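Local coordinates for putative uncharacterized protein (Streptococcus suis, PDB 4XZ7) that is probably a transglutaminase, a virulence factor with antiphagocytic properties, represented here by a part that includes its transglutaminase-like core, at residues Gly279-Val284 against Gln368-Leu373; Arg299-Lys304 against Tyr387-Glu392; Glu96-Gln101 against Ile128-Asn133. All blocks are in the same frame, centred on the assembly; numbering follows the deposited sequence.

Contact 1: Gly279-Val284 against Gln368-Leu373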
loop_
_atom_site.group_PDB
_atom_site.type_symbol
_atom_site.label_atom_id
_atom_site.label_comp_id
_atom_site.label_asym_id
_atom_site.label_seq_id
_atom_site.Cartn_x
_atom_site.Cartn_y
_atom_site.Cartn_z
ATOM N N GLY B 279 18.231 8.266 31.381
ATOM C CA GLY B 279 18.915 7.401 32.324
ATOM C C GLY B 279 17.964 6.488 33.074
ATOM O O GLY B 279 18.307 5.960 34.124
ATOM N N LEU B 280 16.765 6.292 32.536
ATOM C CA LEU B 280 15.787 5.449 33.199
ATOM C C LEU B 280 15.511 4.198 32.357
ATOM O O LEU B 280 14.658 4.231 31.461
ATOM C CB LEU B 280 14.495 6.231 33.439
ATOM C CG LEU B 280 14.307 7.129 34.668
ATOM C CD1 LEU B 280 15.577 7.269 35.482
ATOM C CD2 LEU B 280 13.764 8.497 34.235
ATOM N N PRO B 281 16.247 3.099 32.624
ATOM C CA PRO B 281 16.115 1.850 31.853
ATOM C C PRO B 281 14.666 1.498 31.547
ATOM O O PRO B 281 13.868 1.343 32.479
ATOM C CB PRO B 281 16.746 0.809 32.773
ATOM C CG PRO B 281 17.856 1.596 33.464
ATOM C CD PRO B 281 17.262 2.980 33.690
ATOM N N ALA B 282 14.333 1.396 30.259
ATOM C CA ALA B 282 12.949 1.202 29.849
ATOM C C ALA B 282 12.804 0.289 28.630
ATOM O O ALA B 282 13.697 0.196 27.787
ATOM C CB ALA B 282 12.293 2.555 29.570
ATOM N N TYR B 283 11.676 -0.401 28.549
ATOM C CA TYR B 283 11.346 -1.126 27.326
ATOM C C TYR B 283 9.834 -1.186 27.206
ATOM O O TYR B 283 9.108 -0.848 28.151
ATOM C CB TYR B 283 11.991 -2.539 27.291
ATOM C CG TYR B 283 11.460 -3.582 28.282
ATOM C CD1 TYR B 283 10.805 -4.728 27.825
ATOM C CD2 TYR B 283 11.639 -3.440 29.659
ATOM C CE1 TYR B 283 10.336 -5.700 28.700
ATOM C CE2 TYR B 283 11.164 -4.407 30.551
ATOM C CZ TYR B 283 10.504 -5.530 30.060
ATOM O OH TYR B 283 10.022 -6.503 30.910
ATOM N N VAL B 284 9.366 -1.598 26.035
ATOM C CA VAL B 284 7.939 -1.646 25.753
ATOM C C VAL B 284 7.368 -3.035 26.029
ATOM O O VAL B 284 7.918 -4.047 25.596
ATOM C CB VAL B 284 7.658 -1.261 24.278
ATOM C CG1 VAL B 284 6.188 -1.361 23.973
ATOM C CG2 VAL B 284 8.152 0.141 23.996
ATOM N N GLN B 368 22.979 -2.298 32.809
ATOM C CA GLN B 368 23.741 -1.787 31.672
ATOM C C GLN B 368 23.992 -0.298 31.840
ATOM O O GLN B 368 23.270 0.365 32.592
ATOM C CB GLN B 368 23.000 -2.038 30.348
ATOM C CG GLN B 368 22.621 -3.492 30.111
ATOM C CD GLN B 368 23.825 -4.420 30.154
ATOM O OE1 GLN B 368 24.808 -4.221 29.436
ATOM N NE2 GLN B 368 23.758 -5.432 31.013
ATOM N N LYS B 369 25.009 0.226 31.156
ATOM C CA LYS B 369 25.128 1.670 30.988
ATOM C C LYS B 369 23.903 2.112 30.217
ATOM O O LYS B 369 23.603 1.529 29.178
ATOM C CB LYS B 369 26.398 2.058 30.231
ATOM C CG LYS B 369 27.700 1.553 30.860
ATOM C CD LYS B 369 28.921 2.138 30.150
ATOM C CE LYS B 369 30.130 1.214 30.258
ATOM N NZ LYS B 369 29.865 -0.103 29.612
ATOM N N THR B 370 23.195 3.127 30.703
ATOM C CA THR B 370 21.937 3.518 30.069
ATOM C C THR B 370 22.113 3.979 28.611
ATOM O O THR B 370 21.227 3.754 27.780
ATOM C CB THR B 370 21.217 4.632 30.870
ATOM O OG1 THR B 370 21.915 5.876 30.733
ATOM C CG2 THR B 370 21.121 4.255 32.336
ATOM N N ALA B 371 23.249 4.595 28.287
ATOM C CA ALA B 371 23.455 5.063 26.920
ATOM C C ALA B 371 23.579 3.883 25.951
ATOM O O ALA B 371 23.137 3.963 24.802
ATOM C CB ALA B 371 24.660 5.937 26.837
ATOM N N ASP B 372 24.175 2.793 26.429
ATOM C CA ASP B 372 24.217 1.541 25.671
ATOM C C ASP B 372 22.815 1.051 25.337
ATOM O O ASP B 372 22.587 0.508 24.257
ATOM C CB ASP B 372 24.958 0.450 26.448
ATOM C CG ASP B 372 26.450 0.655 26.455
ATOM O OD1 ASP B 372 26.941 1.359 25.543
ATOM O OD2 ASP B 372 27.120 0.114 27.368
ATOM N N LEU B 373 21.873 1.249 26.262
ATOM C CA LEU B 373 20.499 0.799 26.053
ATOM C C LEU B 373 19.852 1.484 24.839
ATOM O O LEU B 373 18.857 0.999 24.295
ATOM C CB LEU B 373 19.660 1.047 27.310
ATOM C CG LEU B 373 20.041 0.305 28.598
ATOM C CD1 LEU B 373 18.980 0.529 29.671
ATOM C CD2 LEU B 373 20.257 -1.182 28.360
#

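Contact 2: Arg299-Lys304 against Tyr387-Glu392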
loop_
_atom_site.group_PDB
_atom_site.type_symbol
_atom_site.label_atom_id
_atom_site.label_comp_id
_atom_site.label_asym_id
_atom_site.label_seq_id
_atom_site.Cartn_x
_atom_site.Cartn_y
_atom_site.Cartn_z
ATOM N N ARG B 299 7.814 -0.374 30.664
ATOM C CA ARG B 299 8.423 -0.735 31.929
ATOM C C ARG B 299 9.640 0.137 32.079
ATOM O O ARG B 299 10.422 0.260 31.130
ATOM C CB ARG B 299 8.798 -2.196 31.957
ATOM C CG ARG B 299 7.621 -3.099 32.192
ATOM C CD ARG B 299 7.912 -4.006 33.358
ATOM N NE ARG B 299 7.045 -3.728 34.481
ATOM C CZ ARG B 299 7.248 -4.165 35.716
ATOM N NH1 ARG B 299 6.379 -3.843 36.651
ATOM N NH2 ARG B 299 8.309 -4.908 36.014
ATOM N N VAL B 300 9.763 0.783 33.240
ATOM C CA VAL B 300 10.821 1.759 33.499
ATOM C C VAL B 300 11.470 1.474 34.838
ATOM O O VAL B 300 10.781 1.146 35.801
ATOM C CB VAL B 300 10.295 3.210 33.532
ATOM C CG1 VAL B 300 11.412 4.188 33.202
ATOM C CG2 VAL B 300 9.150 3.389 32.568
ATOM N N TYR B 301 12.784 1.612 34.913
ATOM C CA TYR B 301 13.470 1.384 36.176
ATOM C C TYR B 301 13.715 2.696 36.906
ATOM O O TYR B 301 14.372 3.583 36.385
ATOM C CB TYR B 301 14.799 0.657 35.948
ATOM C CG TYR B 301 15.520 0.302 37.231
ATOM C CD1 TYR B 301 15.147 -0.814 37.972
ATOM C CD2 TYR B 301 16.567 1.078 37.700
ATOM C CE1 TYR B 301 15.801 -1.149 39.151
ATOM C CE2 TYR B 301 17.233 0.752 38.888
ATOM C CZ TYR B 301 16.843 -0.365 39.604
ATOM O OH TYR B 301 17.490 -0.706 40.772
ATOM N N TYR B 302 13.180 2.821 38.110
ATOM C CA TYR B 302 13.537 3.952 38.963
ATOM C C TYR B 302 13.242 3.623 40.410
ATOM O O TYR B 302 12.437 2.723 40.709
ATOM C CB TYR B 302 12.811 5.235 38.536
ATOM C CG TYR B 302 11.291 5.158 38.523
ATOM C CD1 TYR B 302 10.596 4.850 37.349
ATOM C CD2 TYR B 302 10.553 5.411 39.675
ATOM C CE1 TYR B 302 9.206 4.783 37.336
ATOM C CE2 TYR B 302 9.166 5.353 39.670
ATOM C CZ TYR B 302 8.498 5.035 38.500
ATOM O OH TYR B 302 7.122 4.976 38.504
ATOM N N ASP B 303 13.929 4.333 41.303
ATOM C CA ASP B 303 13.769 4.123 42.731
ATOM C C ASP B 303 13.884 2.647 43.074
ATOM O O ASP B 303 12.971 2.074 43.669
ATOM C CB ASP B 303 12.419 4.675 43.207
ATOM C CG ASP B 303 12.366 6.194 43.190
ATOM O OD1 ASP B 303 13.312 6.821 42.663
ATOM O OD2 ASP B 303 11.374 6.759 43.700
ATOM N N LYS B 304 14.982 2.029 42.644
ATOM C CA LYS B 304 15.283 0.641 42.994
ATOM C C LYS B 304 14.286 -0.384 42.474
ATOM O O LYS B 304 14.341 -1.545 42.895
ATOM C CB LYS B 304 15.362 0.466 44.518
ATOM C CG LYS B 304 16.367 1.319 45.236
ATOM C CD LYS B 304 16.409 0.907 46.712
ATOM C CE LYS B 304 17.309 1.813 47.523
ATOM N NZ LYS B 304 17.379 1.401 48.961
ATOM N N TYR B 387 26.641 6.338 32.803
ATOM C CA TYR B 387 25.761 6.166 33.958
ATOM C C TYR B 387 25.023 4.838 33.930
ATOM O O TYR B 387 24.487 4.413 32.897
ATOM C CB TYR B 387 24.755 7.307 34.070
ATOM C CG TYR B 387 23.667 7.021 35.082
ATOM C CD1 TYR B 387 22.337 6.898 34.688
ATOM C CD2 TYR B 387 23.972 6.837 36.430
ATOM C CE1 TYR B 387 21.335 6.626 35.610
ATOM C CE2 TYR B 387 22.985 6.563 37.355
ATOM C CZ TYR B 387 21.665 6.460 36.939
ATOM O OH TYR B 387 20.676 6.186 37.854
ATOM N N ILE B 388 25.000 4.198 35.093
ATOM C CA ILE B 388 24.321 2.930 35.294
ATOM C C ILE B 388 23.297 3.087 36.418
ATOM O O ILE B 388 23.645 3.472 37.540
ATOM C CB ILE B 388 25.324 1.814 35.633
ATOM C CG1 ILE B 388 26.408 1.734 34.548
ATOM C CG2 ILE B 388 24.605 0.480 35.820
ATOM C CD1 ILE B 388 27.450 0.658 34.799
ATOM N N ALA B 389 22.035 2.796 36.110
ATOM C CA ALA B 389 20.943 3.047 37.042
ATOM C C ALA B 389 21.054 2.229 38.320
ATOM O O ALA B 389 20.708 2.702 39.395
ATOM C CB ALA B 389 19.609 2.771 36.372
ATOM N N TYR B 390 21.522 0.996 38.186
ATOM C CA TYR B 390 21.611 0.082 39.311
ATOM C C TYR B 390 22.678 0.557 40.270
ATOM O O TYR B 390 23.615 1.251 39.872
ATOM C CB TYR B 390 21.918 -1.335 38.829
ATOM C CG TYR B 390 21.846 -2.388 39.907
ATOM C CD1 TYR B 390 20.651 -2.654 40.564
ATOM C CD2 TYR B 390 22.970 -3.128 40.257
ATOM C CE1 TYR B 390 20.582 -3.619 41.548
ATOM C CE2 TYR B 390 22.909 -4.094 41.235
ATOM C CZ TYR B 390 21.714 -4.335 41.877
ATOM O OH TYR B 390 21.651 -5.299 42.855
ATOM N N VAL B 391 22.530 0.182 41.535
ATOM C CA VAL B 391 23.510 0.531 42.562
ATOM C C VAL B 391 23.748 -0.660 43.492
ATOM O O VAL B 391 22.806 -1.400 43.791
ATOM C CB VAL B 391 23.038 1.747 43.350
ATOM N N GLU B 392 25.001 -0.841 43.923
ATOM C CA GLU B 392 25.395 -1.866 44.907
ATOM C C GLU B 392 24.821 -3.262 44.621
ATOM O O GLU B 392 24.110 -3.845 45.451
ATOM C CB GLU B 392 24.999 -1.420 46.314
#

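Contact 3: Glu96-Gln101 against Ile128-Asn133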
loop_
_atom_site.group_PDB
_atom_site.type_symbol
_atom_site.label_atom_id
_atom_site.label_comp_id
_atom_site.label_asym_id
_atom_site.label_seq_id
_atom_site.Cartn_x
_atom_site.Cartn_y
_atom_site.Cartn_z
ATOM N N GLU B 96 -3.836 11.734 -38.617
ATOM C CA GLU B 96 -3.570 10.343 -38.934
ATOM C C GLU B 96 -2.799 9.678 -37.804
ATOM O O GLU B 96 -3.127 8.567 -37.388
ATOM C CB GLU B 96 -2.791 10.224 -40.247
ATOM C CG GLU B 96 -2.088 8.884 -40.399
ATOM C CD GLU B 96 -1.179 8.809 -41.620
ATOM O OE1 GLU B 96 -1.191 9.748 -42.449
ATOM O OE2 GLU B 96 -0.452 7.802 -41.747
ATOM N N ASP B 97 -1.776 10.375 -37.316
ATOM C CA ASP B 97 -0.968 9.911 -36.195
ATOM C C ASP B 97 -1.841 9.707 -34.952
ATOM O O ASP B 97 -1.733 8.693 -34.250
ATOM C CB ASP B 97 0.153 10.918 -35.914
ATOM C CG ASP B 97 1.083 10.481 -34.793
ATOM O OD1 ASP B 97 1.358 9.265 -34.671
ATOM O OD2 ASP B 97 1.552 11.365 -34.038
ATOM N N TYR B 98 -2.709 10.673 -34.680
ATOM C CA TYR B 98 -3.560 10.595 -33.502
ATOM C C TYR B 98 -4.433 9.351 -33.576
ATOM O O TYR B 98 -4.568 8.612 -32.597
ATOM C CB TYR B 98 -4.428 11.846 -33.371
ATOM C CG TYR B 98 -5.540 11.710 -32.356
ATOM C CD1 TYR B 98 -5.282 11.812 -30.999
ATOM C CD2 TYR B 98 -6.854 11.493 -32.760
ATOM C CE1 TYR B 98 -6.305 11.696 -30.068
ATOM C CE2 TYR B 98 -7.874 11.370 -31.847
ATOM C CZ TYR B 98 -7.596 11.470 -30.503
ATOM O OH TYR B 98 -8.615 11.342 -29.592
ATOM N N HIS B 99 -4.995 9.099 -34.753
ATOM C CA HIS B 99 -5.923 7.984 -34.876
ATOM C C HIS B 99 -5.176 6.655 -34.851
ATOM O O HIS B 99 -5.676 5.672 -34.307
ATOM C CB HIS B 99 -6.790 8.147 -36.125
ATOM C CG HIS B 99 -7.753 9.290 -36.016
ATOM N ND1 HIS B 99 -7.554 10.501 -36.648
ATOM C CD2 HIS B 99 -8.895 9.428 -35.298
ATOM C CE1 HIS B 99 -8.544 11.322 -36.348
ATOM N NE2 HIS B 99 -9.371 10.696 -35.528
ATOM N N ASN B 100 -3.962 6.628 -35.379
ATOM C CA ASN B 100 -3.118 5.466 -35.162
ATOM C C ASN B 100 -2.974 5.191 -33.670
ATOM O O ASN B 100 -3.087 4.055 -33.214
ATOM C CB ASN B 100 -1.741 5.666 -35.786
ATOM C CG ASN B 100 -1.792 5.741 -37.293
ATOM O OD1 ASN B 100 -2.699 5.193 -37.925
ATOM N ND2 ASN B 100 -0.812 6.420 -37.884
ATOM N N GLN B 101 -2.745 6.253 -32.912
ATOM C CA GLN B 101 -2.432 6.140 -31.498
ATOM C C GLN B 101 -3.617 5.655 -30.639
ATOM O O GLN B 101 -3.426 4.981 -29.628
ATOM C CB GLN B 101 -1.934 7.493 -30.998
ATOM C CG GLN B 101 -0.907 7.407 -29.915
ATOM C CD GLN B 101 0.488 7.359 -30.462
ATOM O OE1 GLN B 101 1.414 6.935 -29.781
ATOM N NE2 GLN B 101 0.654 7.807 -31.699
ATOM N N ILE B 128 -9.036 17.238 -29.903
ATOM C CA ILE B 128 -9.166 15.839 -29.568
ATOM C C ILE B 128 -9.825 15.763 -28.211
ATOM O O ILE B 128 -9.552 16.597 -27.330
ATOM C CB ILE B 128 -7.808 15.109 -29.537
ATOM C CG1 ILE B 128 -6.844 15.816 -28.586
ATOM C CG2 ILE B 128 -7.226 15.058 -30.939
ATOM C CD1 ILE B 128 -5.589 15.020 -28.203
ATOM N N GLU B 129 -10.705 14.780 -28.055
ATOM C CA GLU B 129 -11.281 14.457 -26.753
ATOM C C GLU B 129 -11.745 13.003 -26.728
ATOM O O GLU B 129 -11.900 12.367 -27.773
ATOM C CB GLU B 129 -12.439 15.397 -26.419
ATOM C CG GLU B 129 -13.337 15.740 -27.589
ATOM C CD GLU B 129 -14.642 16.390 -27.155
ATOM O OE1 GLU B 129 -15.699 15.769 -27.397
ATOM O OE2 GLU B 129 -14.617 17.508 -26.574
ATOM N N LEU B 130 -11.941 12.466 -25.533
ATOM C CA LEU B 130 -12.645 11.189 -25.388
ATOM C C LEU B 130 -14.032 11.483 -24.829
ATOM O O LEU B 130 -14.149 12.084 -23.751
ATOM C CB LEU B 130 -11.876 10.230 -24.474
ATOM C CG LEU B 130 -10.476 9.867 -24.962
ATOM C CD1 LEU B 130 -9.762 8.989 -23.939
ATOM C CD2 LEU B 130 -10.545 9.179 -26.324
ATOM N N ASP B 131 -15.088 11.104 -25.551
ATOM C CA ASP B 131 -16.418 11.562 -25.160
ATOM C C ASP B 131 -16.999 10.757 -23.991
ATOM O O ASP B 131 -16.419 9.767 -23.536
ATOM C CB ASP B 131 -17.384 11.564 -26.364
ATOM C CG ASP B 131 -17.602 10.194 -26.973
ATOM O OD1 ASP B 131 -17.211 9.167 -26.363
ATOM O OD2 ASP B 131 -18.185 10.155 -28.085
ATOM N N SER B 132 -18.134 11.219 -23.482
ATOM C CA SER B 132 -18.744 10.623 -22.304
ATOM C C SER B 132 -19.177 9.172 -22.556
ATOM O O SER B 132 -19.209 8.370 -21.628
ATOM C CB SER B 132 -19.939 11.468 -21.863
ATOM O OG SER B 132 -20.832 11.631 -22.954
ATOM N N ASN B 133 -19.500 8.824 -23.803
ATOM C CA ASN B 133 -19.900 7.440 -24.114
ATOM C C ASN B 133 -18.724 6.478 -23.925
ATOM O O ASN B 133 -18.862 5.394 -23.318
ATOM C CB ASN B 133 -20.437 7.308 -25.549
ATOM C CG ASN B 133 -21.800 7.990 -25.751
ATOM O OD1 ASN B 133 -22.552 8.211 -24.800
ATOM N ND2 ASN B 133 -22.118 8.323 -27.009
HETATM O O HOH W 1 -10.657 12.973 -30.330
#

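Contact 1: Gly279-Val284 against Gln368-Leu373
Rotation about the CA-CB bond sets T370 OG1 between its own backbone N and carbonyl carbon (chi1 72°), where it faces G279, and in L373 it puts CG beside the backbone N (chi1 -63°), which carries CD1 to P281. T370 OG1 comes to 3.7 Å from G279 CA. The methyl CG2 of T370 lies alongside the same glycine, 3.7 Å from G279 O, so both branches of the threonine lie against the side-chain-less residue. Three residues further on, L373 CD1 rests against the pyrrolidine ring of P281, 3.8 Å from P281 CB, and the two side chains meet at a slant. These are van der Waals contacts among buried residues. L373 also touches N276 of helix 264-277 and, across the dimer interface, L137 of the second subunit. G279 has a positive phi (81°) and turns the chain out of the helix: L280 N reaches back to F275 O and G279 N to N276 O. The loop 368-373 thus packs on a Schellman motif, the C-terminal end of helix 264-277, just where the chain leaves it for strand 282-288 of the transglutaminase-like core.

Contact 2: Arg299-Lys304 against Tyr387-Glu392
Y301 meets A389 through CD2 and CE2 and Y390 through its hydroxyl, where the end of strand 294-302 faces the C-terminal tail of the model. The close-packed part is the methyl of A389: its CB sits 3.7 Å from Y301 CD2 and 4.0 Å from Y301 CE2, approaching the ring at a slant. Y301 is buried, and its CG lies anti to the backbone N (chi1 -176°), which sends the ring away from the strand toward the tail. P281 touches both Y301 and A389, and W306 also packs against the tyrosine, the two rings meeting with planes about 60° apart.

Farther out the fit is looser. The phenol oxygen, Y301 OH, arrives near the plane of the Y390 ring at its edge, 3.7 Å from Y390 CD1, and the two aromatic side chains pass each other obliquely without stacking. Y390 is partly exposed. Beyond it V391 and E392 are exposed, with side chains modelled no farther than CB, as would fit mobility near the last modelled residue; on the strand side the turn D303-K304 also faces solvent.

Chemically, the two segments are held to each other by dispersion between an aromatic ring and a methyl group, plus a hydroxyl at a ring edge. Such contacts have little directionality, which is consistent with this part of the tail being placed by shape more than by directed bonds.

Contact 3: Glu96-Gln101 against Ile128-Asn133
Y98 and I128 form a CH-pi contact that joins helix 95-101 to the chain leading into helix 132-140, over the mixed sheet containing strands 121-124 and 157-167. The methyl I128 CG2 stands over the middle of the Y98 ring, 3.6 Å from its centroid and only 10° off the ring normal. Its closest ring atoms include Y98 CE1, also 3.6 Å away, and I128 CB follows at 3.8 Å from the same carbon. With CG anti to the backbone N (chi1 167°), the Y98 ring points off the helix and lies under I128 CG2. L130 adds a fringe, its CD2 4.4 Å from Y98 OH.

In the next shell, Y98 OH hydrogen-bonds to H161 of strand 157-167, which, with a water, gives the hydroxyl of a buried tyrosine its partners. I128 itself rests on H161 and on Y159 of that strand, and Y98 lies against I122 of strand 121-124. L130 N is bonded to N148 OD1, and one residue on D131 OD1 caps K134 N at the start of helix 132-140. The water bridges the two segments where the ring ends: it lies 2.7 Å from Y98 OH and accepts a hydrogen bond from E129 N at 2.9 Å.

Along the chain contact 3 comes first and closes before the other two open; contacts 1 and 2 then interleave, their segments alternating in sequence. Those two are neighbours, with centres 9 Å apart, on adjacent antiparallel strands 282-288 and 294-302 of one five-stranded sheet. Backbone bonds P281 O to Y301 N and T370 N to Y387 O tie them together, so the chain after helix 359-365 packs first on one strand's lead-in and then on the other strand's end. Contact 3 packs on a different sheet on the opposite side of the chain's centre, about 66 Å from contact 1 and 74 Å from contact 2, centre to centre. The molecule is thus elongated, and in the dimer the second subunit reaches both contact 1 and contact 3.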